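Local structure of putative molybdenum cofactor biosynthesis protein D2 (MoaD2) / thiamine S (Mycobacterium smegmatis, 6JC0) at residues B[15-20]-B[79-84]. The protein probably serves as the small, ubiquitin-like sulfur-carrier subunit of molybdopterin synthase in molybdenum cofactor biosynthesis. Numbering follows the deposited sequence.
Sequences AAAAAA and VDVLPP
The Pro83 ring meets the start of helix 16-21 corner first. CB of Ala15 lies off one side of the ring plane and CB of Ala17 off the other, while CB of Ala16 sits close to that plane, ahead of the CG corner. Both nearest atoms are backbone: Pro83 CG is 3.8 Å from Ala17 N and 3.9 Å from Ala16 N, and its closest methyl, Ala15 CB, is 4.1 Å away. The ring rests on the first turn through van der Waals contact, and no hydrogen bond joins the segments. Ala17 also turns to the strand, its CB lying 3.7 Å from Val81 CG1. Val81 points its side chain toward the helix, and chi1 of -179°, with CG1 anti to the backbone N, makes that branch the one that touches. Ala15 is the N-cap residue, and its O accepts from Ala19 N at 2.9 Å, closing that first turn. Helix 48-54 adds to the apolar packing, with Val53 on Ala16 and Leu54 on Val81. An aromatic side chain of another protein's chain hydrogen-bonds to Pro83 O, and an aromatic side chain of that chain also packs on Ala15, so the contact borders the interface with a different protein. The 2-1-5-3-4 strand order marks the beta-grasp fold of ThiS and MoaD proteins; here the short helix after the first strand packs on the exit of the last, where the C-terminal tail begins.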
loop_
_atom_site.group_PDB
_atom_site.type_symbol
_atom_site.label_atom_id
_atom_site.label_comp_id
_atom_site.label_asym_id
_atom_site.label_seq_id
_atom_site.Cartn_x
_atom_site.Cartn_y
_atom_site.Cartn_z
ATOM N N ALA B 15 -28.405 2.324 -13.202
ATOM C CA ALA B 15 -27.346 1.879 -14.106
ATOM C C ALA B 15 -27.879 1.092 -15.296
ATOM O O ALA B 15 -28.670 1.611 -16.083
ATOM C CB ALA B 15 -26.323 1.056 -13.343
ATOM N N ALA B 16 -27.450 -0.162 -15.412
ATOM C CA ALA B 16 -27.842 -1.007 -16.536
ATOM C C ALA B 16 -29.359 -1.171 -16.645
ATOM O O ALA B 16 -29.891 -1.271 -17.747
ATOM C CB ALA B 16 -27.176 -2.372 -16.429
ATOM N N ALA B 17 -30.050 -1.204 -15.510
ATOM C CA ALA B 17 -31.505 -1.332 -15.522
ATOM C C ALA B 17 -32.152 -0.096 -16.141
ATOM O O ALA B 17 -33.021 -0.205 -17.014
ATOM C CB ALA B 17 -32.034 -1.567 -14.109
ATOM N N ALA B 18 -31.716 1.080 -15.695
ATOM C CA ALA B 18 -32.189 2.341 -16.257
ATOM C C ALA B 18 -31.900 2.412 -17.746
ATOM O O ALA B 18 -32.728 2.882 -18.527
ATOM C CB ALA B 18 -31.549 3.528 -15.536
ATOM N N ALA B 19 -30.717 1.943 -18.135
ATOM C CA ALA B 19 -30.310 1.971 -19.530
ATOM C C ALA B 19 -31.225 1.095 -20.378
ATOM O O ALA B 19 -31.646 1.490 -21.460
ATOM C CB ALA B 19 -28.860 1.524 -19.671
ATOM N N ALA B 20 -31.544 -0.091 -19.874
ATOM C CA ALA B 20 -32.374 -1.030 -20.617
ATOM C C ALA B 20 -33.842 -0.602 -20.632
ATOM O O ALA B 20 -34.546 -0.804 -21.623
ATOM C CB ALA B 20 -32.234 -2.430 -20.033
ATOM N N VAL B 79 -39.744 0.886 -5.025
ATOM C CA VAL B 79 -38.920 -0.285 -5.295
ATOM C C VAL B 79 -37.714 0.111 -6.148
ATOM O O VAL B 79 -37.871 0.615 -7.264
ATOM C CB VAL B 79 -39.718 -1.396 -6.011
ATOM C CG1 VAL B 79 -38.812 -2.575 -6.343
ATOM C CG2 VAL B 79 -40.891 -1.855 -5.159
ATOM N N ASP B 80 -36.515 -0.106 -5.618
ATOM C CA ASP B 80 -35.289 0.190 -6.363
ATOM C C ASP B 80 -34.744 -1.053 -7.066
ATOM O O ASP B 80 -34.663 -2.127 -6.471
ATOM C CB ASP B 80 -34.212 0.768 -5.437
ATOM C CG ASP B 80 -34.544 2.167 -4.943
ATOM O OD1 ASP B 80 -35.546 2.744 -5.404
ATOM O OD2 ASP B 80 -33.792 2.697 -4.100
ATOM N N VAL B 81 -34.356 -0.894 -8.328
ATOM C CA VAL B 81 -33.786 -1.982 -9.112
ATOM C C VAL B 81 -32.269 -1.829 -9.239
ATOM O O VAL B 81 -31.781 -0.922 -9.923
ATOM C CB VAL B 81 -34.409 -2.045 -10.525
ATOM C CG1 VAL B 81 -33.819 -3.204 -11.305
ATOM C CG2 VAL B 81 -35.919 -2.173 -10.432
ATOM N N LEU B 82 -31.531 -2.731 -8.593
ATOM C CA LEU B 82 -30.079 -2.610 -8.472
ATOM C C LEU B 82 -29.327 -3.714 -9.213
ATOM O O LEU B 82 -29.369 -4.875 -8.810
ATOM C CB LEU B 82 -29.664 -2.631 -6.990
ATOM C CG LEU B 82 -29.695 -1.339 -6.164
ATOM C CD1 LEU B 82 -31.097 -0.784 -6.037
ATOM C CD2 LEU B 82 -29.088 -1.571 -4.784
ATOM N N PRO B 83 -28.621 -3.354 -10.295
ATOM C CA PRO B 83 -27.766 -4.323 -10.989
ATOM C C PRO B 83 -26.603 -4.753 -10.104
ATOM O O PRO B 83 -26.357 -4.104 -9.082
ATOM C CB PRO B 83 -27.265 -3.544 -12.217
ATOM C CG PRO B 83 -28.241 -2.424 -12.385
ATOM C CD PRO B 83 -28.644 -2.055 -10.983
ATOM N N PRO B 84 -25.905 -5.838 -10.475
ATOM C CA PRO B 84 -24.692 -6.212 -9.742
ATOM C C PRO B 84 -23.731 -5.033 -9.655
ATOM O O PRO B 84 -23.616 -4.265 -10.614
ATOM C CB PRO B 84 -24.109 -7.349 -10.584
ATOM C CG PRO B 84 -25.296 -7.951 -11.249
ATOM C CD PRO B 84 -26.208 -6.792 -11.556
#